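Local coordinates for protein ribose-phosphate pyrophosphokinase (Thermus thermophilus, PDB 7PN0) that probably catalyses the transfer of the ATP diphosphate group to ribose 5-phosphate, forming phosphoribosyl pyrophosphate (PRPP), and binds ADP in the crystal, at residues Asn152-Arg157 with Tyr243-His248; Lys174-Leu179 with Leu215-Glu220; Glu266-Asp271 with Arg282-Ala287. All blocks are in the same frame, centred on the assembly; numbering follows the deposited sequence.

Overall arrangement
All three contacts involve one mixed sheet. Contact 1 lays helix 147-157 on strand 241-246, contact 2 lays helix 173-183 on neighbouring strand 213-218, and contact 3 pairs strand 266-270 with 281-284, the outermost strand on that side within the chain. Contacts 1 and 2 touch through backbone bonds between their strands, and both are buried. Contact 3 is partly buried, with Arg282, Thr283 and Thr285 exposed. Chemistry follows place: contact 1 is mainly aromatic and apolar, with an arginine at its margin, contact 2 runs from an apolar centre to an arginine holding sulfate, and contact 3 rests on backbone bonds and charge. Glu266 of contact 3 also holds Tyr153 and Arg157 of contact 1.

Contact 1: residues Asn152-Arg157 with Tyr243-His248; sequences NYFATR and YAAATH
Phe154 slides past Tyr243 in the opposite direction, its ring edge set against the other side chain's CB, with CE1 3.7 Å from Tyr243 CB. Farther along the same ring, CZ lies 3.6 Å from Ala245 CB. A methyl suits position 245, where two rings converge: Tyr153 CD2 also approaches Ala245 CB, at 4.5 Å, and stands over the centre of the Phe154 ring. Helix 147-157 thus packs on strand 241-246 in the alpha/beta layering of PRTase-like domains, with the segment axes 10.2 Å apart and running nearly antiparallel (158°). CG of Tyr153 lies anti to the backbone N (chi1 159°), which brings its OH to the edge of the Tyr243 ring, 3.8 Å from CD2. That hydroxyl is hydrogen-bonded to Glu266, so a tyrosine can be buried here without stranding its polar end. Arg157 bends at chi2 and chi3 and lays one face of its guanidinium over CE2 of Tyr243, the two planes 63° apart. Its NH2 is 3.3 Å from Tyr243 OH, at an angle too poor for a hydrogen bond; the charge is instead met by a salt bridge from NH1 to Glu266.

Contact 2: residues Lys174-Leu179 with Leu215-Glu220; sequences KRASAL and LIVDDE. With SO4 (sulfate ion), chain F.
Apolar packing between Leu179 and Val217 forms the buried centre, with Leu179 CD2 3.9 Å from Val217 CG1. The same valine methyl rests 3.9 Å from Ala176 CA; the small alanine lets the segment axes approach to 8.1 Å. The polar grip belongs to Arg175, whose chain bends at chi3 (-70°) and presents the guanidinium edge to a sulfate ion, probably from the crystallisation liquor. NE bonds to sulfate O3 at 2.8 Å and NH1 to O4 at 3.0 Å, both nearly straight, fixing the group's rotation. Thr127, Ser145 and Ala146 also hold the ion. A water accepts from Arg175 NH2 (2.8 Å) and lies near Asp218 OD1. CB of Asp219 packs over one guanidinium face; the opposite charges are merely near, OD1 4.4 Å from Arg175 NH2 and well out of the plane, and OD2 is hydrogen-bonded to His129 of the ADP pocket. A leucine in place of this arginine would probably leave the sulfate without its cationic partner and the water without that donor. Helix 173-183 covers strand 213-218, which leads into the acidic pair Asp218-Asp219, consistent with the PRPP-binding motif of PRTase-like proteins; Leu179 also touches Phe154 of helix 147-157, and Ala176 Val165 of strand 163-167.

Contact 3: residues Glu266-Asp271 with Arg282-Ala287; sequences EVAATD and RTLTVA
Asp271 grips the turn at 285-286 with both carboxylate oxygens, while at the other end Glu266 OE2 forms a salt bridge with Arg282 NH1 at 2.8 Å. Between them runs a parallel beta pairing of strands 266-270 and 281-284, at the margin of the mixed sheet. Asp271 OD2 accepts from Thr285 OG1 at 2.7 Å and OD1 accepts at 2.9 Å from N of Val286, the N-cap residue of helix 287-299, each met on the syn side and 23° out of the carboxylate plane. With CG between the backbone N and the carbonyl carbon (chi1 50°), the carboxylate lies alongside the threonine. Aspartate suits the place because its short chain holds the two oxygens close to the backbone, one for each donor. Thr285 OG1 also accepts from Ala287 N, closing an ST turn.

The Glu266 and Arg282 planes are 52° apart, and OE1 lies over one face of the guanidinium. Glu266 has further partners on helix 147-157, so this one buried carboxylate probably offsets the like charges of Arg282 and Arg157. In the backbone, Val267 O accepts from Arg282 N at 2.8 Å, Arg282 O from Ala269 N, and Ala269 O from Leu284 N.

Farther out the packing is apolar. Ala268 and Leu284 lie on the face that Tyr153 of helix 147-157 covers, the small alanine leaving room for the leucine branch, with Ala268 CB 4.0 Å from Leu284 CD1. Beyond them Thr270 and Val286 cross at about a right angle, and the threonine methyl CG2 stands 3.5 Å from Val286 CG1.

Contact 1: residues Asn152-Arg157 with Tyr243-His248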
ATOM      1  N   ASN A 152      -2.794  -5.167  43.686  1.00 19.42           N
ATOM      2  CA  ASN A 152      -2.886  -6.435  44.463  1.00 20.60           C
ATOM      3  C   ASN A 152      -1.597  -6.649  45.266  1.00 20.19           C
ATOM      4  O   ASN A 152      -1.659  -6.978  46.492  1.00 19.21           O
ATOM      5  CB  ASN A 152      -3.184  -7.633  43.568  1.00 22.20           C
ATOM      6  CG  ASN A 152      -3.390  -8.907  44.373  1.00 22.87           C
ATOM      7  OD1 ASN A 152      -4.425  -9.055  45.001  1.00 23.74           O
ATOM      8  ND2 ASN A 152      -2.416  -9.806  44.358  1.00 22.59           N
ATOM      9  N   TYR A 153      -0.445  -6.481  44.617  1.00 20.00           N
ATOM     10  CA  TYR A 153       0.879  -6.643  45.247  1.00 20.46           C
ATOM     11  C   TYR A 153       0.911  -5.777  46.507  1.00 22.36           C
ATOM     12  O   TYR A 153       1.168  -6.292  47.617  1.00 22.92           O
ATOM     13  CB  TYR A 153       2.018  -6.222  44.320  1.00 20.36           C
ATOM     14  CG  TYR A 153       3.289  -5.898  45.060  1.00 21.08           C
ATOM     15  CD1 TYR A 153       4.029  -6.901  45.672  1.00 21.65           C
ATOM     16  CD2 TYR A 153       3.738  -4.599  45.184  1.00 23.33           C
ATOM     17  CE1 TYR A 153       5.198  -6.613  46.351  1.00 21.44           C
ATOM     18  CE2 TYR A 153       4.884  -4.291  45.896  1.00 23.29           C
ATOM     19  CZ  TYR A 153       5.620  -5.304  46.494  1.00 23.79           C
ATOM     20  OH  TYR A 153       6.783  -4.983  47.155  1.00 24.90           O
ATOM     21  N   PHE A 154       0.666  -4.477  46.356  1.00 21.64           N
ATOM     22  CA  PHE A 154       0.770  -3.547  47.504  1.00 20.20           C
ATOM     23  C   PHE A 154      -0.253  -3.962  48.576  1.00 19.15           C
ATOM     24  O   PHE A 154       0.101  -3.938  49.771  1.00 19.54           O
ATOM     25  CB  PHE A 154       0.554  -2.089  47.086  1.00 21.74           C
ATOM     26  CG  PHE A 154       1.714  -1.423  46.401  1.00 22.67           C
ATOM     27  CD1 PHE A 154       2.922  -1.203  47.049  1.00 23.37           C
ATOM     28  CD2 PHE A 154       1.592  -0.996  45.080  1.00 25.09           C
ATOM     29  CE1 PHE A 154       3.970  -0.560  46.407  1.00 25.66           C
ATOM     30  CE2 PHE A 154       2.648  -0.365  44.441  1.00 22.49           C
ATOM     31  CZ  PHE A 154       3.826  -0.134  45.107  1.00 23.19           C
ATOM     32  N   ALA A 155      -1.496  -4.241  48.210  1.00 18.12           N
ATOM     33  CA  ALA A 155      -2.561  -4.649  49.156  1.00 19.89           C
ATOM     34  C   ALA A 155      -2.077  -5.873  49.958  1.00 20.58           C
ATOM     35  O   ALA A 155      -2.474  -5.968  51.125  1.00 20.51           O
ATOM     36  CB  ALA A 155      -3.870  -4.963  48.477  1.00 19.24           C
ATOM     37  N   THR A 156      -1.236  -6.752  49.385  1.00 19.02           N
ATOM     38  CA  THR A 156      -0.774  -7.962  50.115  1.00 20.70           C
ATOM     39  C   THR A 156       0.526  -7.732  50.878  1.00 22.36           C
ATOM     40  O   THR A 156       0.922  -8.673  51.588  1.00 26.22           O
ATOM     41  CB  THR A 156      -0.627  -9.174  49.206  1.00 19.76           C
ATOM     42  OG1 THR A 156       0.468  -8.957  48.335  1.00 18.65           O
ATOM     43  CG2 THR A 156      -1.904  -9.463  48.468  1.00 20.39           C
ATOM     44  N   ARG A 157       1.177  -6.578  50.757  1.00 21.90           N
ATOM     45  CA  ARG A 157       2.565  -6.392  51.248  1.00 26.40           C
ATOM     46  C   ARG A 157       2.683  -5.299  52.302  1.00 26.04           C
ATOM     47  O   ARG A 157       3.679  -5.349  53.063  1.00 27.07           O
ATOM     48  CB  ARG A 157       3.538  -6.029  50.118  1.00 28.75           C
ATOM     49  CG  ARG A 157       4.210  -7.249  49.505  1.00 38.09           C
ATOM     50  CD  ARG A 157       5.514  -7.756  50.137  1.00 38.50           C
ATOM     51  NE  ARG A 157       5.812  -7.225  51.446  1.00 43.01           N
ATOM     52  CZ  ARG A 157       6.983  -7.309  52.058  1.00 43.40           C
ATOM     53  NH1 ARG A 157       8.011  -7.906  51.484  1.00 48.15           N
ATOM     54  NH2 ARG A 157       7.115  -6.779  53.256  1.00 44.42           N
ATOM     55  N   TYR A 243       8.156   1.525  49.358  1.00 20.89           N
ATOM     56  CA  TYR A 243       7.964   0.341  48.490  1.00 21.47           C
ATOM     57  C   TYR A 243       7.751   0.850  47.075  1.00 19.64           C
ATOM     58  O   TYR A 243       7.012   1.821  46.938  1.00 19.01           O
ATOM     59  CB  TYR A 243       6.745  -0.472  48.910  1.00 22.67           C
ATOM     60  CG  TYR A 243       6.985  -1.265  50.167  1.00 26.37           C
ATOM     61  CD1 TYR A 243       6.964  -0.662  51.420  1.00 28.16           C
ATOM     62  CD2 TYR A 243       7.231  -2.627  50.100  1.00 27.44           C
ATOM     63  CE1 TYR A 243       7.218  -1.399  52.574  1.00 27.64           C
ATOM     64  CE2 TYR A 243       7.433  -3.381  51.246  1.00 27.96           C
ATOM     65  CZ  TYR A 243       7.440  -2.761  52.482  1.00 30.59           C
ATOM     66  OH  TYR A 243       7.667  -3.525  53.585  1.00 33.21           O
ATOM     67  N   ALA A 244       8.411   0.251  46.095  1.00 18.01           N
ATOM     68  CA  ALA A 244       8.340   0.712  44.690  1.00 17.97           C
ATOM     69  C   ALA A 244       7.819  -0.437  43.847  1.00 19.20           C
ATOM     70  O   ALA A 244       8.161  -1.597  44.152  1.00 18.61           O
ATOM     71  CB  ALA A 244       9.673   1.131  44.207  1.00 17.45           C
ATOM     72  N   ALA A 245       7.080  -0.116  42.790  1.00 18.76           N
ATOM     73  CA  ALA A 245       6.654  -1.120  41.809  1.00 18.16           C
ATOM     74  C   ALA A 245       6.659  -0.494  40.424  1.00 17.59           C
ATOM     75  O   ALA A 245       6.569   0.745  40.306  1.00 19.42           O
ATOM     76  CB  ALA A 245       5.313  -1.673  42.195  1.00 18.73           C
ATOM     77  N   ALA A 246       6.779  -1.335  39.416  1.00 17.85           N
ATOM     78  CA  ALA A 246       6.701  -0.926  38.002  1.00 17.35           C
ATOM     79  C   ALA A 246       6.145  -2.100  37.225  1.00 17.10           C
ATOM     80  O   ALA A 246       6.226  -3.251  37.746  1.00 16.46           O
ATOM     81  CB  ALA A 246       8.061  -0.517  37.473  1.00 18.33           C
ATOM     82  N   THR A 247       5.688  -1.858  36.003  1.00 14.98           N
ATOM     83  CA  THR A 247       5.353  -2.984  35.098  1.00 15.03           C
ATOM     84  C   THR A 247       6.632  -3.674  34.630  1.00 15.94           C
ATOM     85  O   THR A 247       6.775  -4.924  34.817  1.00 13.81           O
ATOM     86  CB  THR A 247       4.474  -2.555  33.924  1.00 14.54           C
ATOM     87  OG1 THR A 247       3.264  -1.979  34.448  1.00 14.72           O
ATOM     88  CG2 THR A 247       4.197  -3.757  33.068  1.00 15.58           C
ATOM     89  N   HIS A 248       7.533  -2.909  34.027  1.00 14.01           N
ATOM     90  CA  HIS A 248       8.696  -3.447  33.293  1.00 15.18           C
ATOM     91  C   HIS A 248       9.946  -3.300  34.156  1.00 15.33           C
ATOM     92  O   HIS A 248      10.395  -2.139  34.403  1.00 16.34           O
ATOM     93  CB  HIS A 248       8.843  -2.738  31.947  1.00 14.13           C
ATOM     94  CG  HIS A 248       7.572  -2.677  31.161  1.00 13.86           C
ATOM     95  ND1 HIS A 248       6.956  -3.815  30.680  1.00 14.76           N
ATOM     96  CD2 HIS A 248       6.860  -1.624  30.698  1.00 14.36           C
ATOM     97  CE1 HIS A 248       5.881  -3.471  29.998  1.00 13.71           C
ATOM     98  NE2 HIS A 248       5.776  -2.134  30.005  1.00 15.36           N
TER

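Contact 2: residues Lys174-Leu179 with Leu215-Glu220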
ATOM      1  N   LYS A 174      -0.773  10.552  37.004  1.00 27.16           N
ATOM      2  CA  LYS A 174      -1.960   9.826  36.481  1.00 27.96           C
ATOM      3  C   LYS A 174      -1.925   8.356  36.944  1.00 24.62           C
ATOM      4  O   LYS A 174      -2.974   7.835  37.453  1.00 23.80           O
ATOM      5  CB  LYS A 174      -1.992   9.922  34.956  1.00 32.41           C
ATOM      6  CG  LYS A 174      -3.253   9.361  34.319  1.00 37.32           C
ATOM      7  CD  LYS A 174      -3.162   9.177  32.804  1.00 47.35           C
ATOM      8  CE  LYS A 174      -2.576  10.373  32.072  1.00 56.02           C
ATOM      9  NZ  LYS A 174      -3.482  11.548  32.117  1.00 62.31           N
ATOM     10  N   ARG A 175      -0.777   7.699  36.765  1.00 23.94           N
ATOM     11  CA  ARG A 175      -0.589   6.270  37.139  1.00 22.47           C
ATOM     12  C   ARG A 175      -0.625   6.154  38.673  1.00 23.72           C
ATOM     13  O   ARG A 175      -1.298   5.235  39.209  1.00 24.29           O
ATOM     14  CB  ARG A 175       0.679   5.697  36.504  1.00 23.15           C
ATOM     15  CG  ARG A 175       0.907   4.233  36.863  1.00 21.66           C
ATOM     16  CD  ARG A 175       1.985   3.571  35.999  1.00 22.18           C
ATOM     17  NE  ARG A 175       1.581   3.372  34.615  1.00 21.23           N
ATOM     18  CZ  ARG A 175       1.990   4.069  33.553  1.00 23.68           C
ATOM     19  NH1 ARG A 175       1.506   3.745  32.366  1.00 23.98           N
ATOM     20  NH2 ARG A 175       2.830   5.101  33.651  1.00 25.43           N
ATOM     21  N   ALA A 176       0.005   7.085  39.382  1.00 23.05           N
ATOM     22  CA  ALA A 176      -0.006   7.111  40.859  1.00 24.04           C
ATOM     23  C   ALA A 176      -1.436   7.311  41.379  1.00 24.56           C
ATOM     24  O   ALA A 176      -1.834   6.617  42.346  1.00 21.50           O
ATOM     25  CB  ALA A 176       0.953   8.159  41.377  1.00 24.09           C
ATOM     26  N   SER A 177      -2.213   8.222  40.790  1.00 23.59           N
ATOM     27  CA  SER A 177      -3.611   8.501  41.186  1.00 23.93           C
ATOM     28  C   SER A 177      -4.502   7.257  41.046  1.00 24.33           C
ATOM     29  O   SER A 177      -5.403   7.047  41.891  1.00 21.91           O
ATOM     30  CB  SER A 177      -4.155   9.620  40.363  1.00 28.20           C
ATOM     31  OG  SER A 177      -5.446   9.913  40.830  1.00 37.87           O
ATOM     32  N   ALA A 178      -4.328   6.502  39.966  1.00 23.60           N
ATOM     33  CA  ALA A 178      -5.071   5.250  39.693  1.00 23.87           C
ATOM     34  C   ALA A 178      -4.791   4.260  40.818  1.00 22.69           C
ATOM     35  O   ALA A 178      -5.742   3.640  41.279  1.00 22.26           O
ATOM     36  CB  ALA A 178      -4.672   4.648  38.359  1.00 26.16           C
ATOM     37  N   LEU A 179      -3.520   4.089  41.187  1.00 23.62           N
ATOM     38  CA  LEU A 179      -3.091   3.181  42.283  1.00 22.15           C
ATOM     39  C   LEU A 179      -3.721   3.653  43.598  1.00 22.78           C
ATOM     40  O   LEU A 179      -4.278   2.827  44.342  1.00 21.66           O
ATOM     41  CB  LEU A 179      -1.567   3.192  42.399  1.00 23.70           C
ATOM     42  CG  LEU A 179      -1.042   2.378  43.574  1.00 22.24           C
ATOM     43  CD1 LEU A 179      -1.383   0.903  43.409  1.00 21.93           C
ATOM     44  CD2 LEU A 179       0.444   2.553  43.723  1.00 23.68           C
ATOM     45  N   LEU A 215       4.334   4.610  48.861  1.00 22.42           N
ATOM     46  CA  LEU A 215       4.292   3.705  47.697  1.00 21.17           C
ATOM     47  C   LEU A 215       4.639   4.528  46.441  1.00 20.24           C
ATOM     48  O   LEU A 215       4.002   5.571  46.236  1.00 19.63           O
ATOM     49  CB  LEU A 215       2.891   3.104  47.598  1.00 22.73           C
ATOM     50  CG  LEU A 215       2.327   2.491  48.873  1.00 23.91           C
ATOM     51  CD1 LEU A 215       1.032   1.784  48.560  1.00 23.35           C
ATOM     52  CD2 LEU A 215       3.334   1.531  49.507  1.00 26.36           C
ATOM     53  N   ILE A 216       5.586   4.078  45.627  1.00 20.81           N
ATOM     54  CA  ILE A 216       5.831   4.726  44.297  1.00 20.96           C
ATOM     55  C   ILE A 216       5.610   3.709  43.183  1.00 21.10           C
ATOM     56  O   ILE A 216       5.903   2.490  43.357  1.00 17.76           O
ATOM     57  CB  ILE A 216       7.185   5.430  44.227  1.00 23.11           C
ATOM     58  CG1 ILE A 216       8.361   4.454  44.229  1.00 26.41           C
ATOM     59  CG2 ILE A 216       7.273   6.465  45.349  1.00 23.83           C
ATOM     60  CD1 ILE A 216       9.724   5.100  44.230  1.00 30.27           C
ATOM     61  N   VAL A 217       5.113   4.183  42.041  1.00 19.88           N
ATOM     62  CA  VAL A 217       4.802   3.252  40.922  1.00 19.65           C
ATOM     63  C   VAL A 217       5.290   3.929  39.653  1.00 20.61           C
ATOM     64  O   VAL A 217       5.151   5.185  39.540  1.00 18.98           O
ATOM     65  CB  VAL A 217       3.317   2.865  40.903  1.00 21.20           C
ATOM     66  CG1 VAL A 217       2.394   4.084  40.770  1.00 23.32           C
ATOM     67  CG2 VAL A 217       3.022   1.821  39.837  1.00 19.65           C
ATOM     68  N   ASP A 218       5.866   3.145  38.755  1.00 18.76           N
ATOM     69  CA  ASP A 218       6.274   3.672  37.435  1.00 18.60           C
ATOM     70  C   ASP A 218       5.882   2.683  36.341  1.00 19.16           C
ATOM     71  O   ASP A 218       5.539   1.529  36.659  1.00 16.70           O
ATOM     72  CB  ASP A 218       7.763   4.004  37.415  1.00 19.55           C
ATOM     73  CG  ASP A 218       8.101   5.164  36.477  1.00 21.50           C
ATOM     74  OD1 ASP A 218       7.150   5.820  35.976  1.00 20.47           O
ATOM     75  OD2 ASP A 218       9.301   5.418  36.268  1.00 22.53           O
ATOM     76  N   ASP A 219       5.962   3.101  35.080  1.00 17.65           N
ATOM     77  CA  ASP A 219       5.753   2.139  33.965  1.00 17.73           C
ATOM     78  C   ASP A 219       6.940   1.170  33.949  1.00 16.11           C
ATOM     79  O   ASP A 219       6.764  -0.049  33.683  1.00 16.22           O
ATOM     80  CB  ASP A 219       5.546   2.862  32.625  1.00 17.86           C
ATOM     81  CG  ASP A 219       6.700   3.748  32.188  1.00 19.93           C
ATOM     82  OD1 ASP A 219       7.196   4.513  33.038  1.00 21.88           O
ATOM     83  OD2 ASP A 219       7.118   3.677  30.987  1.00 20.73           O
ATOM     84  N   GLU A 220       8.149   1.675  34.161  1.00 16.85           N
ATOM     85  CA  GLU A 220       9.336   0.822  34.037  1.00 18.14           C
ATOM     86  C   GLU A 220      10.411   1.299  35.009  1.00 18.75           C
ATOM     87  O   GLU A 220      10.349   2.401  35.457  1.00 21.39           O
ATOM     88  CB  GLU A 220       9.908   0.813  32.622  1.00 19.53           C
ATOM     89  CG  GLU A 220      10.318   2.165  32.088  1.00 19.03           C
ATOM     90  CD  GLU A 220      11.114   2.045  30.812  1.00 20.48           C
ATOM     91  OE1 GLU A 220      12.312   2.438  30.831  1.00 24.44           O
ATOM     92  OE2 GLU A 220      10.542   1.561  29.789  1.00 20.71           O
TER
HETATM   93  S   SO4 F 404      -0.874   0.823  32.904  1.00 21.90           S
HETATM   94  O1  SO4 F 404      -2.303   0.771  32.720  1.00 18.25           O
HETATM   95  O2  SO4 F 404      -0.397  -0.536  33.052  1.00 22.82           O
HETATM   96  O3  SO4 F 404      -0.538   1.590  34.128  1.00 24.40           O
HETATM   97  O4  SO4 F 404      -0.257   1.405  31.762  1.00 23.24           O
HETATM   98  O   HOH W   1       4.005   6.501  35.734  1.00 28.30           O

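Contact 3: residues Glu266-Asp271 with Arg282-Ala287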
ATOM      1  N   GLU A 266      11.581  -2.690  49.098  1.00 20.63           N
ATOM      2  CA  GLU A 266      11.348  -3.750  48.111  1.00 21.23           C
ATOM      3  C   GLU A 266      11.006  -3.089  46.788  1.00 20.23           C
ATOM      4  O   GLU A 266      10.408  -1.985  46.808  1.00 20.64           O
ATOM      5  CB  GLU A 266      10.208  -4.632  48.585  1.00 22.73           C
ATOM      6  CG  GLU A 266      10.072  -5.910  47.823  1.00 26.65           C
ATOM      7  CD  GLU A 266       9.198  -6.903  48.577  1.00 29.44           C
ATOM      8  OE1 GLU A 266       8.014  -6.951  48.319  1.00 30.43           O
ATOM      9  OE2 GLU A 266       9.734  -7.595  49.445  1.00 36.27           O
ATOM     10  N   VAL A 267      11.325  -3.784  45.712  1.00 19.00           N
ATOM     11  CA  VAL A 267      11.023  -3.309  44.336  1.00 18.83           C
ATOM     12  C   VAL A 267      10.378  -4.482  43.608  1.00 18.21           C
ATOM     13  O   VAL A 267      11.037  -5.534  43.473  1.00 19.81           O
ATOM     14  CB  VAL A 267      12.291  -2.809  43.636  1.00 19.43           C
ATOM     15  CG1 VAL A 267      11.966  -2.284  42.237  1.00 19.77           C
ATOM     16  CG2 VAL A 267      12.988  -1.739  44.480  1.00 19.87           C
ATOM     17  N   ALA A 268       9.140  -4.294  43.192  1.00 16.89           N
ATOM     18  CA  ALA A 268       8.348  -5.320  42.492  1.00 17.70           C
ATOM     19  C   ALA A 268       8.175  -4.872  41.041  1.00 18.68           C
ATOM     20  O   ALA A 268       7.938  -3.671  40.808  1.00 17.92           O
ATOM     21  CB  ALA A 268       7.022  -5.511  43.171  1.00 17.38           C
ATOM     22  N   ALA A 269       8.227  -5.832  40.126  1.00 16.77           N
ATOM     23  CA  ALA A 269       7.971  -5.607  38.691  1.00 16.38           C
ATOM     24  C   ALA A 269       7.384  -6.888  38.139  1.00 16.64           C
ATOM     25  O   ALA A 269       7.517  -7.942  38.797  1.00 15.63           O
ATOM     26  CB  ALA A 269       9.231  -5.200  38.017  1.00 17.44           C
ATOM     27  N   THR A 270       6.710  -6.816  36.993  1.00 17.47           N
ATOM     28  CA  THR A 270       6.168  -8.029  36.362  1.00 15.31           C
ATOM     29  C   THR A 270       7.326  -8.776  35.679  1.00 16.17           C
ATOM     30  O   THR A 270       8.525  -8.316  35.702  1.00 15.17           O
ATOM     31  CB  THR A 270       5.034  -7.688  35.380  1.00 16.52           C
ATOM     32  OG1 THR A 270       5.694  -7.206  34.201  1.00 14.32           O
ATOM     33  CG2 THR A 270       4.012  -6.738  35.955  1.00 17.18           C
ATOM     34  N   ASP A 271       6.967  -9.847  34.988  1.00 14.98           N
ATOM     35  CA  ASP A 271       7.924 -10.677  34.237  1.00 15.57           C
ATOM     36  C   ASP A 271       7.765 -10.369  32.744  1.00 14.71           C
ATOM     37  O   ASP A 271       8.127 -11.216  31.933  1.00 12.34           O
ATOM     38  CB  ASP A 271       7.786 -12.161  34.591  1.00 17.43           C
ATOM     39  CG  ASP A 271       6.385 -12.756  34.558  1.00 17.70           C
ATOM     40  OD1 ASP A 271       5.421 -12.026  34.250  1.00 15.13           O
ATOM     41  OD2 ASP A 271       6.264 -13.972  34.849  1.00 20.00           O
ATOM     42  N   ARG A 282      11.108  -8.359  43.801  1.00 22.02           N
ATOM     43  CA  ARG A 282       9.941  -9.274  43.785  1.00 21.52           C
ATOM     44  C   ARG A 282       9.346  -9.311  42.367  1.00 21.09           C
ATOM     45  O   ARG A 282       9.358  -8.257  41.678  1.00 19.07           O
ATOM     46  CB  ARG A 282       8.904  -8.792  44.786  1.00 27.90           C
ATOM     47  CG  ARG A 282       7.885  -9.846  45.188  1.00 39.21           C
ATOM     48  CD  ARG A 282       8.366 -10.721  46.337  1.00 47.13           C
ATOM     49  NE  ARG A 282       7.335 -10.850  47.372  1.00 54.82           N
ATOM     50  CZ  ARG A 282       7.513 -10.594  48.681  1.00 58.73           C
ATOM     51  NH1 ARG A 282       8.689 -10.203  49.159  1.00 57.78           N
ATOM     52  NH2 ARG A 282       6.509 -10.761  49.523  1.00 61.97           N
ATOM     53  N   THR A 283       8.840 -10.472  41.964  1.00 16.73           N
ATOM     54  CA  THR A 283       8.226 -10.663  40.635  1.00 19.78           C
ATOM     55  C   THR A 283       6.711 -10.807  40.747  1.00 18.01           C
ATOM     56  O   THR A 283       6.230 -11.558  41.600  1.00 16.81           O
ATOM     57  CB  THR A 283       8.847 -11.862  39.927  1.00 19.81           C
ATOM     58  OG1 THR A 283      10.233 -11.597  39.763  1.00 21.77           O
ATOM     59  CG2 THR A 283       8.198 -12.103  38.577  1.00 21.33           C
ATOM     60  N   LEU A 284       5.982 -10.104  39.885  1.00 17.71           N
ATOM     61  CA  LEU A 284       4.510 -10.143  39.805  1.00 17.87           C
ATOM     62  C   LEU A 284       4.189 -10.746  38.432  1.00 20.13           C
ATOM     63  O   LEU A 284       4.330 -10.043  37.397  1.00 19.23           O
ATOM     64  CB  LEU A 284       3.911  -8.736  39.946  1.00 19.12           C
ATOM     65  CG  LEU A 284       4.474  -7.840  41.055  1.00 20.19           C
ATOM     66  CD1 LEU A 284       3.853  -6.447  40.981  1.00 23.12           C
ATOM     67  CD2 LEU A 284       4.243  -8.466  42.446  1.00 19.87           C
ATOM     68  N   THR A 285       3.856 -12.023  38.377  1.00 18.28           N
ATOM     69  CA  THR A 285       3.731 -12.702  37.065  1.00 17.82           C
ATOM     70  C   THR A 285       2.501 -12.156  36.316  1.00 17.83           C
ATOM     71  O   THR A 285       1.442 -11.943  36.915  1.00 17.02           O
ATOM     72  CB  THR A 285       3.760 -14.223  37.173  1.00 19.56           C
ATOM     73  OG1 THR A 285       3.810 -14.589  35.790  1.00 17.78           O
ATOM     74  CG2 THR A 285       2.579 -14.826  37.896  1.00 17.99           C
ATOM     75  N   VAL A 286       2.660 -11.904  35.019  1.00 17.01           N
ATOM     76  CA  VAL A 286       1.539 -11.491  34.138  1.00 17.95           C
ATOM     77  C   VAL A 286       1.324 -12.587  33.099  1.00 16.21           C
ATOM     78  O   VAL A 286       0.512 -12.374  32.198  1.00 16.17           O
ATOM     79  CB  VAL A 286       1.800 -10.111  33.500  1.00 17.92           C
ATOM     80  CG1 VAL A 286       1.683  -9.006  34.537  1.00 20.15           C
ATOM     81  CG2 VAL A 286       3.142 -10.062  32.816  1.00 17.82           C
ATOM     82  N   ALA A 287       1.975 -13.736  33.227  1.00 15.42           N
ATOM     83  CA  ALA A 287       1.696 -14.885  32.324  1.00 16.26           C
ATOM     84  C   ALA A 287       0.203 -15.229  32.315  1.00 16.87           C
ATOM     85  O   ALA A 287      -0.404 -15.411  31.246  1.00 17.52           O
ATOM     86  CB  ALA A 287       2.565 -16.066  32.721  1.00 15.88           C
TER